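Local coordinates for protein 4-hydroxybutyrate CoA-transferase (Porphyromonas gingivalis, PDB 3D3U) that probably transfers coenzyme A between acyl-CoA thioesters and carboxylates such as acetate and 4-hydroxybutyrate, at residues V28-A33 against F62-H67; N202-I207 against E229-L234; M316-Q321 against E423-R428. All blocks are in the same frame, centred on the assembly; numbering follows the deposited sequence.

Interaction 1: V28-A33 against F62-H67; sequences VVFGHA and FGDAPH
Ala-33 and Phe-62 meet through both backbone and side chain. The amide N of Phe-62 donates to the carbonyl O of Ala-33 at 3.1 Å, with an angle of 154° at the hydrogen. This is the one hydrogen bond between 28-33 and 62-67, and it lies where their backbones come closest, Ala-33 CA and Phe-62 CA being 5.6 Å apart. The phenyl group of Phe-62 then folds back over the same residue. Its CG stands beside the backbone N (chi1 -61°), which brings one ring face against Ala-33, whose CA sits 3.8 Å above the ring plane, displaced toward the rim. The methyl adds an apolar touch, Ala-33 CB to Phe-62 CE1 at 4.2 Å. An edge-to-face partner, Phe-272, also meets the Phe-62 ring.

Strand 27-30 lies inside a parallel sheet, with 54-57 on one side and 119-125 on the other, and helix 38-46 links it to 54-57 in a beta-alpha-beta crossover. Residues 31-33 and 62-67 therefore both belong to chain that has run past the C-terminal ends of neighbouring strands, in the Rossmann-like N-terminal domain.

Phe-30, the last residue of its strand, makes the second half of the contact. Its side chain points at the loop and meets the imidazole of His-67 coming from the opposite direction. The ring centroids are 5.1 Å apart and the planes inclined at 59°, so the two rings meet obliquely. Asp-64 reaches the rim of the same phenyl, its OD1 lying 4.2 Å from Phe-30 CD1, near the ring plane. Met-44 of helix 38-46 touches Phe-30 as well, while Ser-41 of that helix touches Asp-64 and His-67.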
loop_
_atom_site.group_PDB
_atom_site.type_symbol
_atom_site.label_atom_id
_atom_site.label_comp_id
_atom_site.label_asym_id
_atom_site.label_seq_id
_atom_site.Cartn_x
_atom_site.Cartn_y
_atom_site.Cartn_z
ATOM N N VAL A 28 17.007 9.414 9.969
ATOM C CA VAL A 28 16.000 8.697 10.696
ATOM C C VAL A 28 15.028 8.268 9.695
ATOM O O VAL A 28 14.950 8.924 8.655
ATOM C CB VAL A 28 15.365 9.628 11.782
ATOM C CG1 VAL A 28 16.210 10.854 11.980
ATOM C CG2 VAL A 28 13.979 9.998 11.536
ATOM N N VAL A 29 14.264 7.208 9.971
ATOM C CA VAL A 29 13.204 6.738 9.054
ATOM C C VAL A 29 11.924 6.635 9.873
ATOM O O VAL A 29 11.945 6.112 10.990
ATOM C CB VAL A 29 13.586 5.281 8.408
ATOM C CG1 VAL A 29 12.389 4.600 7.758
ATOM C CG2 VAL A 29 14.736 5.325 7.364
ATOM N N PHE A 30 10.782 7.102 9.370
ATOM C CA PHE A 30 9.512 6.944 10.170
ATOM C C PHE A 30 8.676 5.877 9.595
ATOM O O PHE A 30 8.620 5.744 8.385
ATOM C CB PHE A 30 8.644 8.165 10.085
ATOM C CG PHE A 30 9.179 9.390 10.833
ATOM C CD1 PHE A 30 8.493 10.644 10.713
ATOM C CD2 PHE A 30 10.302 9.304 11.672
ATOM C CE1 PHE A 30 8.900 11.759 11.348
ATOM C CE2 PHE A 30 10.702 10.420 12.362
ATOM C CZ PHE A 30 10.007 11.672 12.190
ATOM N N GLY A 31 7.994 5.091 10.419
ATOM C CA GLY A 31 7.133 3.938 9.905
ATOM C C GLY A 31 6.008 4.624 9.177
ATOM O O GLY A 31 5.824 5.877 9.353
ATOM N N HIS A 32 5.262 3.932 8.312
ATOM C CA HIS A 32 4.400 4.865 7.511
ATOM C C HIS A 32 2.945 4.662 7.545
ATOM O O HIS A 32 2.547 3.769 8.174
ATOM C CB HIS A 32 4.931 5.183 6.082
ATOM C CG HIS A 32 4.412 4.243 5.044
ATOM N ND1 HIS A 32 4.206 2.898 5.324
ATOM C CD2 HIS A 32 3.999 4.456 3.766
ATOM C CE1 HIS A 32 3.710 2.324 4.226
ATOM N NE2 HIS A 32 3.564 3.246 3.283
ATOM N N ALA A 33 2.200 5.593 6.925
ATOM C CA ALA A 33 0.767 5.472 6.588
ATOM C C ALA A 33 0.063 5.813 7.888
ATOM O O ALA A 33 0.250 6.935 8.389
ATOM C CB ALA A 33 0.388 4.074 6.042
ATOM N N PHE A 62 0.132 9.956 7.594
ATOM C CA PHE A 62 -1.114 10.578 8.016
ATOM C C PHE A 62 -1.046 11.402 9.362
ATOM O O PHE A 62 -0.973 10.734 10.353
ATOM C CB PHE A 62 -2.047 9.414 8.160
ATOM C CG PHE A 62 -2.274 8.634 6.879
ATOM C CD1 PHE A 62 -2.684 7.304 6.931
ATOM C CD2 PHE A 62 -2.174 9.230 5.644
ATOM C CE1 PHE A 62 -2.953 6.544 5.750
ATOM C CE2 PHE A 62 -2.422 8.491 4.458
ATOM C CZ PHE A 62 -2.827 7.143 4.521
ATOM N N GLY A 63 -0.982 12.792 9.387
ATOM C CA GLY A 63 -1.107 13.773 10.619
ATOM C C GLY A 63 0.116 14.599 11.153
ATOM O O GLY A 63 0.090 15.700 11.862
ATOM N N ASP A 64 1.225 13.897 10.937
ATOM C CA ASP A 64 2.622 14.312 10.938
ATOM C C ASP A 64 2.800 15.744 10.472
ATOM O O ASP A 64 3.338 15.980 9.375
ATOM C CB ASP A 64 3.225 13.443 9.786
ATOM C CG ASP A 64 4.080 12.449 10.270
ATOM O OD1 ASP A 64 4.553 11.587 9.459
ATOM O OD2 ASP A 64 4.307 12.535 11.506
ATOM N N ALA A 65 2.356 16.725 11.183
ATOM C CA ALA A 65 2.743 17.984 10.530
ATOM C C ALA A 65 4.261 18.240 10.656
ATOM O O ALA A 65 5.052 17.928 9.801
ATOM C CB ALA A 65 1.767 19.320 10.928
ATOM N N PRO A 66 4.654 18.739 11.785
ATOM C CA PRO A 66 5.974 19.382 11.956
ATOM C C PRO A 66 7.233 18.728 11.280
ATOM O O PRO A 66 7.949 18.000 11.929
ATOM C CB PRO A 66 6.110 19.278 13.453
ATOM C CG PRO A 66 4.837 18.143 13.875
ATOM C CD PRO A 66 3.876 18.654 13.032
ATOM N N HIS A 67 7.511 18.890 9.994
ATOM C CA HIS A 67 8.914 18.591 9.560
ATOM C C HIS A 67 9.169 19.425 8.381
ATOM O O HIS A 67 10.405 19.749 8.060
ATOM C CB HIS A 67 9.139 17.274 8.836
ATOM C CG HIS A 67 8.535 16.083 9.474
ATOM N ND1 HIS A 67 8.675 15.808 10.817
ATOM C CD2 HIS A 67 7.853 15.052 8.918
ATOM C CE1 HIS A 67 8.040 14.681 11.071
ATOM N NE2 HIS A 67 7.512 14.222 9.942
#

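Interaction 2: N202-I207 against E229-L234; sequences NCASLI and EGHKDL
His-231 reaches across to the backbone of 204-207, and its imidazole makes van der Waals contact there. The carbonyl O of Ile-207 sits at the ring edge beside CE1, near the ring plane. A second carbonyl oxygen, Ala-204 O, is 3.8 Å from His-231 NE2. No hydrogen bond passes between the segments, so the ring's rim meets Ile-207 O, with Ala-204 O nearby at an oblique angle. With chi1 at -73°, the CG of His-231 stands beside its own backbone N and the imidazole extends toward the turn.

Bonds within 202-207 shape the surface that the ring meets. Leu-206 N donates to Cys-203 O at 2.7 Å, and Ile-207 N makes a weak bond to Ala-204 O, tightening the chain as it turns after helix 194-204. Ser-205 OG donates to Asn-202 O at 2.7 Å, from above the carbonyl plane.

Apolar contact is slight. Ile-207 starts out toward 229-234, but its end leads away; the side chain touches Leu-228 and Leu-213.

Each segment leads toward a strand of the large mixed sheet: 202-207 follows helix 194-204 and precedes strand 212-215, while the loop 229-234 connects helix 219-226 to strand 235-237. The contact thus lies at the N-terminal ends of strands 212-215 and 235-237, parallel neighbours that with helix 219-226 form a beta-alpha-beta unit.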
loop_
_atom_site.group_PDB
_atom_site.type_symbol
_atom_site.label_atom_id
_atom_site.label_comp_id
_atom_site.label_asym_id
_atom_site.label_seq_id
_atom_site.Cartn_x
_atom_site.Cartn_y
_atom_site.Cartn_z
ATOM N N ASN A 202 -17.487 -4.004 -15.166
ATOM C CA ASN A 202 -16.716 -4.676 -16.211
ATOM C C ASN A 202 -15.556 -5.554 -15.707
ATOM O O ASN A 202 -15.186 -6.491 -16.401
ATOM C CB ASN A 202 -16.120 -3.684 -17.199
ATOM C CG ASN A 202 -17.154 -2.974 -18.035
ATOM O OD1 ASN A 202 -17.714 -1.969 -17.645
ATOM N ND2 ASN A 202 -17.322 -3.456 -19.254
ATOM N N CYS A 203 -14.945 -5.223 -14.560
ATOM C CA CYS A 203 -13.778 -6.013 -14.092
ATOM C C CYS A 203 -14.212 -7.403 -13.674
ATOM O O CYS A 203 -13.519 -8.406 -13.984
ATOM C CB CYS A 203 -13.135 -5.417 -12.869
ATOM S SG CYS A 203 -12.279 -3.932 -13.283
ATOM N N ALA A 204 -15.376 -7.412 -13.000
ATOM C CA ALA A 204 -15.958 -8.578 -12.480
ATOM C C ALA A 204 -16.198 -9.668 -13.514
ATOM O O ALA A 204 -16.215 -10.891 -13.151
ATOM C CB ALA A 204 -17.202 -8.204 -11.798
ATOM N N SER A 205 -16.333 -9.285 -14.795
ATOM C CA SER A 205 -16.367 -10.338 -15.851
ATOM C C SER A 205 -15.059 -11.033 -16.153
ATOM O O SER A 205 -15.013 -11.836 -17.085
ATOM C CB SER A 205 -16.760 -9.810 -17.220
ATOM O OG SER A 205 -16.907 -8.427 -17.196
ATOM N N LEU A 206 -13.994 -10.632 -15.472
ATOM C CA LEU A 206 -12.660 -11.193 -15.634
ATOM C C LEU A 206 -12.322 -12.002 -14.416
ATOM O O LEU A 206 -11.375 -12.765 -14.375
ATOM C CB LEU A 206 -11.633 -10.043 -15.754
ATOM C CG LEU A 206 -11.877 -9.050 -16.905
ATOM C CD1 LEU A 206 -10.694 -8.138 -17.095
ATOM C CD2 LEU A 206 -12.066 -9.759 -18.167
ATOM N N ILE A 207 -13.114 -11.824 -13.397
ATOM C CA ILE A 207 -12.768 -12.370 -12.122
ATOM C C ILE A 207 -13.658 -13.579 -11.909
ATOM O O ILE A 207 -14.888 -13.524 -12.221
ATOM C CB ILE A 207 -12.955 -11.290 -11.047
ATOM C CG1 ILE A 207 -12.153 -10.032 -11.442
ATOM C CG2 ILE A 207 -12.501 -11.823 -9.724
ATOM C CD1 ILE A 207 -11.728 -9.122 -10.325
ATOM N N GLU A 229 -20.256 -9.060 -5.341
ATOM C CA GLU A 229 -21.105 -9.566 -4.295
ATOM C C GLU A 229 -21.805 -10.901 -4.678
ATOM O O GLU A 229 -22.179 -11.662 -3.787
ATOM C CB GLU A 229 -22.076 -8.484 -3.724
ATOM C CG GLU A 229 -21.402 -7.183 -3.252
ATOM C CD GLU A 229 -22.240 -6.377 -2.279
ATOM O OE1 GLU A 229 -21.714 -5.394 -1.643
ATOM O OE2 GLU A 229 -23.403 -6.763 -2.101
ATOM N N GLY A 230 -21.887 -11.224 -5.979
ATOM C CA GLY A 230 -22.253 -12.568 -6.434
ATOM C C GLY A 230 -21.136 -13.590 -6.643
ATOM O O GLY A 230 -21.342 -14.644 -7.293
ATOM N N HIS A 231 -19.960 -13.329 -6.085
ATOM C CA HIS A 231 -18.826 -14.256 -6.181
ATOM C C HIS A 231 -18.671 -15.048 -4.909
ATOM O O HIS A 231 -19.246 -14.706 -3.883
ATOM C CB HIS A 231 -17.528 -13.523 -6.603
ATOM C CG HIS A 231 -17.524 -13.101 -8.058
ATOM N ND1 HIS A 231 -16.773 -13.740 -9.019
ATOM C CD2 HIS A 231 -18.258 -12.163 -8.727
ATOM C CE1 HIS A 231 -17.044 -13.219 -10.206
ATOM N NE2 HIS A 231 -17.937 -12.263 -10.058
ATOM N N LYS A 232 -17.910 -16.126 -5.014
ATOM C CA LYS A 232 -17.677 -17.095 -3.965
ATOM C C LYS A 232 -16.203 -17.257 -3.798
ATOM O O LYS A 232 -15.449 -16.966 -4.731
ATOM C CB LYS A 232 -18.219 -18.457 -4.420
ATOM C CG LYS A 232 -19.738 -18.466 -4.850
ATOM C CD LYS A 232 -20.710 -17.896 -3.733
ATOM C CE LYS A 232 -22.201 -17.650 -4.175
ATOM N NZ LYS A 232 -22.726 -16.664 -3.159
ATOM N N ASP A 233 -15.776 -17.715 -2.605
ATOM C CA ASP A 233 -14.336 -18.083 -2.255
ATOM C C ASP A 233 -13.175 -17.183 -2.652
ATOM O O ASP A 233 -12.148 -17.684 -3.001
ATOM C CB ASP A 233 -14.056 -19.508 -2.710
ATOM C CG ASP A 233 -15.108 -20.519 -2.119
ATOM O OD1 ASP A 233 -15.519 -20.352 -0.912
ATOM O OD2 ASP A 233 -15.624 -21.475 -2.788
ATOM N N LEU A 234 -13.300 -15.863 -2.578
ATOM C CA LEU A 234 -12.234 -15.075 -3.104
ATOM C C LEU A 234 -11.112 -15.026 -2.060
ATOM O O LEU A 234 -11.330 -15.326 -0.852
ATOM C CB LEU A 234 -12.783 -13.714 -3.370
ATOM C CG LEU A 234 -13.832 -13.448 -4.475
ATOM C CD1 LEU A 234 -13.946 -11.916 -4.569
ATOM C CD2 LEU A 234 -13.398 -13.985 -5.833
#

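Interaction 3: M316-Q321 against E423-R428; sequences MDLMGQ and EEEIRR
Leu-318 and Ile-426 mark where the two backbones come closest, Leu-318 CA and Ile-426 CA still 8.3 Å apart, so the gap is bridged by side chains alone. One backbone is a tight turn and the other the last part of a helix. After the short strand 316-317, Gly-320 N donates to Asp-317 O at 3.3 Å, closing a beta turn over 317-320. The carboxylate of Asp-317 lies over the same turn: OD1 accepts weak bonds from Gly-320 N (2.9 Å) and Gln-321 N (3.0 Å), and the amide of Met-319, less surely placed, also appears to point to it. Across the contact, 423-427 is helical, with Arg-427 N bonded to Glu-423 O, and Arg-428 is the first residue to depart from helical angles.

Leu-318, at the first corner of the turn, carries the contact. Its CG is anti to the carbonyl carbon (chi1 -73°), which sends the branch toward the helix, where CD1 comes 3.9 Å from Glu-425 CB and 4.3 Å from Ile-426 CG1. The leucine crosses the Glu-425 side chain at about a right angle and touches only the base of it; the carboxylate end bends off elsewhere. Ile-426 continues the apolar patch to Ala-407 of helix 403-413, and Glu-425 also touches Pro-371.

This is a small surface contact in which one leucine at a beta turn, held to strand 369-370 by a backbone bond to Val-370, meets the partly apolar side of the C-terminal helix 418-427.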
loop_
_atom_site.group_PDB
_atom_site.type_symbol
_atom_site.label_atom_id
_atom_site.label_comp_id
_atom_site.label_asym_id
_atom_site.label_seq_id
_atom_site.Cartn_x
_atom_site.Cartn_y
_atom_site.Cartn_z
ATOM N N MET A 316 -2.827 6.346 -20.565
ATOM C CA MET A 316 -2.341 5.232 -21.296
ATOM C C MET A 316 -2.309 5.576 -22.731
ATOM O O MET A 316 -2.956 6.540 -23.161
ATOM C CB MET A 316 -3.288 4.108 -21.153
ATOM C CG MET A 316 -3.024 3.010 -22.181
ATOM S SD MET A 316 -3.031 1.437 -21.217
ATOM C CE MET A 316 -3.650 0.310 -22.347
ATOM N N ASP A 317 -1.579 4.797 -23.516
ATOM C CA ASP A 317 -1.454 5.170 -24.940
ATOM C C ASP A 317 -2.013 4.140 -25.910
ATOM O O ASP A 317 -2.375 3.047 -25.514
ATOM C CB ASP A 317 -0.032 5.616 -25.318
ATOM C CG ASP A 317 0.979 4.442 -25.451
ATOM O OD1 ASP A 317 0.678 3.219 -25.224
ATOM O OD2 ASP A 317 2.153 4.694 -25.815
ATOM N N LEU A 318 -2.078 4.497 -27.189
ATOM C CA LEU A 318 -2.618 3.581 -28.207
ATOM C C LEU A 318 -1.880 2.235 -28.372
ATOM O O LEU A 318 -2.184 1.473 -29.301
ATOM C CB LEU A 318 -2.706 4.288 -29.562
ATOM C CG LEU A 318 -3.798 5.346 -29.749
ATOM C CD1 LEU A 318 -3.899 5.760 -31.232
ATOM C CD2 LEU A 318 -5.134 4.858 -29.230
ATOM N N MET A 319 -0.975 1.938 -27.433
ATOM C CA MET A 319 0.024 0.893 -27.551
ATOM C C MET A 319 0.106 0.025 -26.292
ATOM O O MET A 319 0.595 -1.101 -26.333
ATOM C CB MET A 319 1.354 1.553 -27.705
ATOM C CG MET A 319 2.387 0.678 -28.288
ATOM S SD MET A 319 2.920 1.501 -29.816
ATOM C CE MET A 319 2.985 3.320 -29.489
ATOM N N GLY A 320 -0.318 0.541 -25.156
ATOM C CA GLY A 320 -0.355 -0.329 -24.006
ATOM C C GLY A 320 0.571 0.114 -22.913
ATOM O O GLY A 320 1.090 -0.688 -22.134
ATOM N N GLN A 321 0.738 1.417 -22.841
ATOM C CA GLN A 321 1.778 1.955 -22.084
ATOM C C GLN A 321 1.278 3.075 -21.154
ATOM O O GLN A 321 0.651 4.051 -21.625
ATOM C CB GLN A 321 2.804 2.399 -23.093
ATOM C CG GLN A 321 3.181 1.259 -24.001
ATOM C CD GLN A 321 4.433 1.553 -24.850
ATOM O OE1 GLN A 321 4.560 2.665 -25.377
ATOM N NE2 GLN A 321 5.350 0.555 -24.999
ATOM N N GLU A 423 -9.377 7.268 -33.744
ATOM C CA GLU A 423 -9.490 6.348 -34.831
ATOM C C GLU A 423 -8.758 6.916 -36.029
ATOM O O GLU A 423 -8.223 6.181 -36.894
ATOM C CB GLU A 423 -10.950 6.196 -35.189
ATOM C CG GLU A 423 -11.282 4.921 -35.952
ATOM C CD GLU A 423 -11.032 3.677 -35.102
ATOM O OE1 GLU A 423 -11.881 3.397 -34.190
ATOM O OE2 GLU A 423 -9.980 2.986 -35.313
ATOM N N GLU A 424 -8.780 8.245 -36.101
ATOM C CA GLU A 424 -8.002 9.016 -37.058
ATOM C C GLU A 424 -6.503 8.655 -36.959
ATOM O O GLU A 424 -5.869 8.395 -37.965
ATOM C CB GLU A 424 -8.238 10.486 -36.737
ATOM C CG GLU A 424 -7.885 11.448 -37.823
ATOM C CD GLU A 424 -8.379 10.971 -39.153
ATOM O OE1 GLU A 424 -9.611 11.055 -39.393
ATOM O OE2 GLU A 424 -7.523 10.525 -39.952
ATOM N N GLU A 425 -5.965 8.586 -35.743
ATOM C CA GLU A 425 -4.547 8.285 -35.522
ATOM C C GLU A 425 -4.138 6.911 -36.012
ATOM O O GLU A 425 -3.095 6.795 -36.628
ATOM C CB GLU A 425 -4.173 8.428 -34.038
ATOM C CG GLU A 425 -2.777 8.963 -33.761
ATOM C CD GLU A 425 -2.674 10.407 -34.200
ATOM O OE1 GLU A 425 -3.514 11.196 -33.706
ATOM O OE2 GLU A 425 -1.816 10.748 -35.070
ATOM N N ILE A 426 -4.933 5.880 -35.712
ATOM C CA ILE A 426 -4.686 4.506 -36.189
ATOM C C ILE A 426 -4.552 4.493 -37.691
ATOM O O ILE A 426 -3.661 3.842 -38.203
ATOM C CB ILE A 426 -5.828 3.536 -35.794
ATOM C CG1 ILE A 426 -5.782 3.325 -34.290
ATOM C CG2 ILE A 426 -5.786 2.173 -36.607
ATOM C CD1 ILE A 426 -6.775 2.294 -33.817
ATOM N N ARG A 427 -5.455 5.190 -38.382
ATOM C CA ARG A 427 -5.433 5.226 -39.815
ATOM C C ARG A 427 -4.051 5.707 -40.274
ATOM O O ARG A 427 -3.443 5.045 -41.132
ATOM C CB ARG A 427 -6.591 6.054 -40.386
ATOM C CG ARG A 427 -7.714 5.245 -41.127
ATOM C CD ARG A 427 -7.248 4.345 -42.332
ATOM N NE ARG A 427 -7.877 4.691 -43.634
ATOM C CZ ARG A 427 -7.401 4.335 -44.856
ATOM N NH1 ARG A 427 -8.020 4.731 -45.970
ATOM N NH2 ARG A 427 -6.290 3.602 -44.962
ATOM N N ARG A 428 -3.522 6.786 -39.674
ATOM C CA ARG A 428 -2.139 7.281 -39.992
ATOM C C ARG A 428 -1.056 6.448 -39.269
ATOM O O ARG A 428 -0.309 6.913 -38.410
ATOM C CB ARG A 428 -1.991 8.813 -39.785
ATOM C CG ARG A 428 -1.759 9.345 -38.338
ATOM C CD ARG A 428 -0.283 9.342 -37.857
ATOM N NE ARG A 428 0.660 10.206 -38.628
ATOM C CZ ARG A 428 1.327 9.894 -39.795
ATOM N NH1 ARG A 428 2.156 10.786 -40.353
ATOM N NH2 ARG A 428 1.176 8.711 -40.408
#

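Overall arrangement
The three contacts follow one another along the chain without interleaving, and none touches another. Interaction 1 belongs to the parallel sheet of the N-terminal domain. Interaction 2 lies about 37 Å away between centres, on the opposite side of the chain's centre, where two connections enter the larger mixed sheet. Interaction 3 has its centre about 42 Å from that of interaction 1 and 30 Å from that of interaction 2; there the small sheet of 316-317 and 369-370 lightly touches the last helix. The separate parallel and mixed sheets are consistent with two Rossmann-like halves, and each contact works within its own region of the fold.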